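Local coordinates for protein salicylate 5-hydroxylase, large oxygenase component (Ralstonia sp., PDB 7C8Z) that hydroxylates salicylate at the 5-position to give gentisate, as the iron- and Rieske-cluster-containing oxygenase component of a multicomponent enzyme system, at residues A[263-276]-A[417-431]. Sequence-based numbering, arbitrary orientation.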
loop_
_atom_site.group_PDB
_atom_site.type_symbol
_atom_site.label_atom_id
_atom_site.label_comp_id
_atom_site.label_asym_id
_atom_site.label_seq_id
_atom_site.Cartn_x
_atom_site.Cartn_y
_atom_site.Cartn_z
ATOM N N SER A 263 28.213 32.441 14.852
ATOM C CA SER A 263 26.836 32.009 15.027
ATOM C C SER A 263 26.342 32.342 16.428
ATOM O O SER A 263 27.124 32.592 17.348
ATOM C CB SER A 263 26.692 30.509 14.772
ATOM O OG SER A 263 27.674 29.786 15.494
ATOM N N GLU A 264 25.019 32.336 16.570
ATOM C CA GLU A 264 24.357 32.418 17.863
ATOM C C GLU A 264 22.962 31.831 17.723
ATOM O O GLU A 264 22.328 31.965 16.677
ATOM C CB GLU A 264 24.275 33.869 18.358
ATOM C CG GLU A 264 23.793 34.862 17.301
ATOM C CD GLU A 264 23.726 36.289 17.816
ATOM O OE1 GLU A 264 23.614 36.478 19.046
ATOM O OE2 GLU A 264 23.788 37.226 16.989
ATOM N N LEU A 265 22.490 31.171 18.773
ATOM C CA LEU A 265 21.181 30.535 18.751
ATOM C C LEU A 265 20.382 31.015 19.955
ATOM O O LEU A 265 20.892 31.027 21.080
ATOM C CB LEU A 265 21.303 29.009 18.701
ATOM C CG LEU A 265 22.199 28.326 19.717
ATOM C CD1 LEU A 265 21.332 27.777 20.813
ATOM C CD2 LEU A 265 23.012 27.226 19.068
ATOM N N LYS A 266 19.143 31.432 19.710
ATOM C CA LYS A 266 18.282 32.011 20.730
ATOM C C LYS A 266 16.961 31.259 20.821
ATOM O O LYS A 266 16.551 30.560 19.893
ATOM C CB LYS A 266 18.017 33.492 20.438
ATOM C CG LYS A 266 19.270 34.353 20.454
ATOM C CD LYS A 266 19.218 35.397 19.357
ATOM C CE LYS A 266 20.248 36.487 19.565
ATOM N NZ LYS A 266 19.616 37.824 19.413
ATOM N N MET A 267 16.300 31.412 21.969
ATOM C CA MET A 267 15.042 30.742 22.267
ATOM C C MET A 267 14.082 31.748 22.884
ATOM O O MET A 267 14.482 32.828 23.325
ATOM C CB MET A 267 15.227 29.571 23.242
ATOM C CG MET A 267 15.529 28.245 22.597
ATOM S SD MET A 267 15.906 26.956 23.813
ATOM C CE MET A 267 17.431 27.580 24.512
ATOM N N ASP A 268 12.803 31.386 22.914
ATOM C CA ASP A 268 11.824 32.196 23.615
ATOM C C ASP A 268 11.782 31.775 25.083
ATOM O O ASP A 268 12.521 30.893 25.523
ATOM C CB ASP A 268 10.455 32.106 22.936
ATOM C CG ASP A 268 9.716 30.814 23.249
ATOM O OD1 ASP A 268 10.357 29.743 23.267
ATOM O OD2 ASP A 268 8.483 30.873 23.455
ATOM N N ALA A 269 10.885 32.402 25.847
ATOM C CA ALA A 269 10.877 32.209 27.294
ATOM C C ALA A 269 10.629 30.752 27.661
ATOM O O ALA A 269 11.239 30.229 28.600
ATOM C CB ALA A 269 9.829 33.114 27.940
ATOM N N LYS A 270 9.752 30.077 26.928
ATOM C CA LYS A 270 9.340 28.726 27.277
ATOM C C LYS A 270 10.149 27.648 26.558
ATOM O O LYS A 270 9.801 26.466 26.656
ATOM C CB LYS A 270 7.850 28.542 26.970
ATOM C CG LYS A 270 6.935 29.476 27.750
ATOM C CD LYS A 270 5.614 28.798 28.085
ATOM C CE LYS A 270 5.694 28.036 29.404
ATOM N NZ LYS A 270 4.488 27.190 29.639
ATOM N N PHE A 271 11.212 28.026 25.843
ATOM C CA PHE A 271 12.141 27.118 25.171
ATOM C C PHE A 271 11.496 26.360 24.017
ATOM O O PHE A 271 12.069 25.369 23.537
ATOM C CB PHE A 271 12.763 26.100 26.134
ATOM C CG PHE A 271 13.381 26.712 27.353
ATOM C CD1 PHE A 271 14.161 27.851 27.256
ATOM C CD2 PHE A 271 13.195 26.135 28.599
ATOM C CE1 PHE A 271 14.736 28.413 28.382
ATOM C CE2 PHE A 271 13.766 26.691 29.729
ATOM C CZ PHE A 271 14.538 27.832 29.619
ATOM N N ARG A 272 10.321 26.785 23.555
ATOM C CA ARG A 272 9.626 26.068 22.495
ATOM C C ARG A 272 10.034 26.551 21.107
ATOM O O ARG A 272 10.284 25.737 20.212
ATOM C CB ARG A 272 8.110 26.198 22.687
ATOM C CG ARG A 272 7.648 27.626 22.901
ATOM C CD ARG A 272 6.233 27.697 23.428
ATOM N NE ARG A 272 5.745 29.072 23.417
ATOM C CZ ARG A 272 4.572 29.446 23.908
ATOM N NH1 ARG A 272 3.766 28.544 24.453
ATOM N NH2 ARG A 272 4.206 30.720 23.853
ATOM N N HIS A 273 10.086 27.863 20.903
ATOM C CA HIS A 273 10.499 28.419 19.624
ATOM C C HIS A 273 11.990 28.711 19.656
ATOM O O HIS A 273 12.566 28.960 20.716
ATOM C CB HIS A 273 9.719 29.695 19.301
ATOM C CG HIS A 273 8.266 29.629 19.650
ATOM N ND1 HIS A 273 7.528 28.468 19.565
ATOM C CD2 HIS A 273 7.413 30.586 20.086
ATOM C CE1 HIS A 273 6.283 28.713 19.931
ATOM N NE2 HIS A 273 6.186 29.991 20.253
ATOM N N ALA A 274 12.615 28.701 18.480
ATOM C CA ALA A 274 14.057 28.915 18.455
ATOM C C ALA A 274 14.469 29.588 17.156
ATOM O O ALA A 274 13.740 29.576 16.164
ATOM C CB ALA A 274 14.827 27.601 18.636
ATOM N N ALA A 275 15.651 30.197 17.188
ATOM C CA ALA A 275 16.239 30.823 16.013
ATOM C C ALA A 275 17.726 30.512 16.004
ATOM O O ALA A 275 18.424 30.795 16.981
ATOM C CB ALA A 275 16.004 32.338 16.008
ATOM N N MET A 276 18.205 29.928 14.910
ATOM C CA MET A 276 19.624 29.666 14.707
ATOM C C MET A 276 20.130 30.686 13.699
ATOM O O MET A 276 19.670 30.706 12.552
ATOM C CB MET A 276 19.860 28.232 14.227
ATOM C CG MET A 276 19.409 27.180 15.241
ATOM S SD MET A 276 19.704 25.443 14.825
ATOM C CE MET A 276 20.128 25.546 13.087
ATOM N N ILE A 417 20.117 24.838 29.480
ATOM C CA ILE A 417 19.129 25.294 28.508
ATOM C C ILE A 417 19.219 26.812 28.457
ATOM O O ILE A 417 18.859 27.490 29.427
ATOM C CB ILE A 417 17.711 24.838 28.877
ATOM C CG1 ILE A 417 17.635 23.311 28.927
ATOM C CG2 ILE A 417 16.698 25.410 27.901
ATOM C CD1 ILE A 417 16.314 22.776 29.446
ATOM N N GLY A 418 19.691 27.356 27.338
ATOM C CA GLY A 418 19.798 28.799 27.215
ATOM C C GLY A 418 20.483 29.284 25.954
ATOM O O GLY A 418 21.163 28.511 25.273
ATOM N N ASP A 419 20.328 30.572 25.647
ATOM C CA ASP A 419 20.940 31.153 24.456
ATOM C C ASP A 419 22.461 31.070 24.528
ATOM O O ASP A 419 23.067 31.395 25.552
ATOM C CB ASP A 419 20.504 32.612 24.293
ATOM C CG ASP A 419 18.993 32.773 24.203
ATOM O OD1 ASP A 419 18.263 31.781 24.421
ATOM O OD2 ASP A 419 18.534 33.897 23.913
ATOM N N THR A 420 23.079 30.610 23.445
ATOM C CA THR A 420 24.525 30.464 23.359
ATOM C C THR A 420 25.071 31.349 22.245
ATOM O O THR A 420 24.321 31.920 21.448
ATOM C CB THR A 420 24.939 29.007 23.111
ATOM O OG1 THR A 420 24.697 28.671 21.739
ATOM C CG2 THR A 420 24.164 28.058 24.015
ATOM N N ASP A 421 26.401 31.475 22.217
ATOM C CA ASP A 421 27.105 32.238 21.192
ATOM C C ASP A 421 27.915 31.350 20.244
ATOM O O ASP A 421 28.803 31.850 19.543
ATOM C CB ASP A 421 28.015 33.281 21.844
ATOM C CG ASP A 421 29.062 32.662 22.766
ATOM O OD1 ASP A 421 28.676 32.065 23.794
ATOM O OD2 ASP A 421 30.272 32.780 22.469
ATOM N N HIS A 422 27.618 30.049 20.197
ATOM C CA HIS A 422 28.304 29.085 19.338
ATOM C C HIS A 422 27.283 28.059 18.843
ATOM O O HIS A 422 26.130 28.064 19.286
ATOM C CB HIS A 422 29.465 28.429 20.093
ATOM C CG HIS A 422 29.039 27.748 21.355
ATOM N ND1 HIS A 422 28.874 26.383 21.439
ATOM C CD2 HIS A 422 28.757 28.235 22.589
ATOM C CE1 HIS A 422 28.498 26.058 22.665
ATOM N NE2 HIS A 422 28.420 27.164 23.383
ATOM N N MET A 423 27.693 27.152 17.937
ATOM C CA MET A 423 26.733 26.189 17.398
ATOM C C MET A 423 26.908 24.853 18.098
ATOM O O MET A 423 26.218 23.882 17.774
ATOM C CB MET A 423 26.998 25.829 15.933
ATOM C CG MET A 423 28.436 25.849 15.470
ATOM S SD MET A 423 28.360 25.233 13.739
ATOM C CE MET A 423 30.056 25.688 13.251
ATOM N N VAL A 424 27.815 24.775 19.061
ATOM C CA VAL A 424 28.228 23.458 19.515
ATOM C C VAL A 424 27.442 23.080 20.752
ATOM O O VAL A 424 28.004 22.947 21.844
ATOM C CB VAL A 424 29.745 23.422 19.790
ATOM C CG1 VAL A 424 30.242 21.994 19.774
ATOM C CG2 VAL A 424 30.500 24.296 18.786
ATOM N N THR A 425 26.144 22.876 20.586
ATOM C CA THR A 425 25.318 22.566 21.734
ATOM C C THR A 425 24.015 21.966 21.243
ATOM O O THR A 425 23.561 22.264 20.137
ATOM C CB THR A 425 25.065 23.809 22.596
ATOM O OG1 THR A 425 24.055 23.517 23.566
ATOM C CG2 THR A 425 24.625 24.988 21.732
ATOM N N GLU A 426 23.425 21.110 22.073
ATOM C CA GLU A 426 22.090 20.588 21.823
ATOM C C GLU A 426 21.050 21.260 22.713
ATOM O O GLU A 426 20.014 20.663 23.026
ATOM C CB GLU A 426 22.078 19.069 22.003
ATOM C CG GLU A 426 22.955 18.350 20.993
ATOM C CD GLU A 426 22.922 16.845 21.140
ATOM O OE1 GLU A 426 22.155 16.197 20.397
ATOM O OE2 GLU A 426 23.663 16.309 21.990
ATOM N N THR A 427 21.301 22.513 23.098
ATOM C CA THR A 427 20.465 23.171 24.094
ATOM C C THR A 427 19.059 23.445 23.575
ATOM O O THR A 427 18.111 23.477 24.366
ATOM C CB THR A 427 21.125 24.472 24.561
ATOM O OG1 THR A 427 20.294 25.118 25.535
ATOM C CG2 THR A 427 21.355 25.408 23.392
ATOM N N LEU A 428 18.894 23.637 22.264
ATOM C CA LEU A 428 17.556 23.882 21.737
ATOM C C LEU A 428 16.676 22.645 21.869
ATOM O O LEU A 428 15.487 22.752 22.187
ATOM C CB LEU A 428 17.634 24.327 20.278
ATOM C CG LEU A 428 18.445 25.580 19.970
ATOM C CD1 LEU A 428 18.273 25.992 18.518
ATOM C CD2 LEU A 428 18.029 26.699 20.890
ATOM N N ILE A 429 17.252 21.462 21.671
ATOM C CA ILE A 429 16.490 20.233 21.848
ATOM C C ILE A 429 16.197 19.996 23.324
ATOM O O ILE A 429 15.104 19.544 23.691
ATOM C CB ILE A 429 17.243 19.053 21.210
ATOM C CG1 ILE A 429 17.655 19.417 19.782
ATOM C CG2 ILE A 429 16.380 17.801 21.223
ATOM C CD1 ILE A 429 18.441 18.342 19.071
ATOM N N ARG A 430 17.165 20.291 24.192
ATOM C CA ARG A 430 16.937 20.144 25.625
ATOM C C ARG A 430 15.826 21.073 26.099
ATOM O O ARG A 430 14.987 20.685 26.919
ATOM C CB ARG A 430 18.237 20.400 26.390
ATOM C CG ARG A 430 19.208 19.234 26.289
ATOM C CD ARG A 430 20.478 19.411 27.113
ATOM N NE ARG A 430 21.119 20.710 26.947
ATOM C CZ ARG A 430 22.218 20.900 26.226
ATOM N NH1 ARG A 430 22.778 19.877 25.591
ATOM N NH2 ARG A 430 22.753 22.108 26.131
ATOM N N GLY A 431 15.784 22.296 25.569
ATOM C CA GLY A 431 14.696 23.193 25.910
ATOM C C GLY A 431 13.370 22.741 25.334
ATOM O O GLY A 431 12.329 22.827 25.998
HETATM O O HOH W 1 15.571 35.015 23.269
#
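Leu428 lays its two methyls against the hairpin formed by strands 263-267 and 274-278: CD2 meets Met267 CG and Leu265 CD1, while CD1 lies 3.8 Å from Ala274 CB and also touches Met276 CG. Leu265 CD1 touches Thr427 CG2 too; its CD2 lies by Thr420 OG1 and the His422 carbonyl, with Thr425 CG2 farther off. The Met267 chain bends at its last torsion (chi3 -66°), which brings CE beside Gly418 N. At the hairpin turn, Ile417 CG2 sits over the centre of the Phe271 ring in a CH-pi contact, 3.4 Å from the centroid, and Phe271 CB packs on Gly431. Along the outer edge of the catalytic-domain sheet, Leu265 and Thr420 form a single antiparallel bridge; Thr420 N donates to Leu265 O at 3.2 Å, and the return bond is weak. Asp419 OD1 accepts the N-H of Met267 at 3.2 Å, from 49° above the carboxylate plane. Thr420 OG1 donates to His422 O at 2.9 Å, fixing the hydroxyl's rotation. Lys266 passes CB and CG by Asp419 OD2, but NZ hydrogen-bonds to Tyr207 OH on helix 196-211. Apolar side chains thus hold helix 427-440 to the hairpin, whereas two backbone bonds and one carboxylate hold the strand edge, consistent with pairing that stops after one bridge.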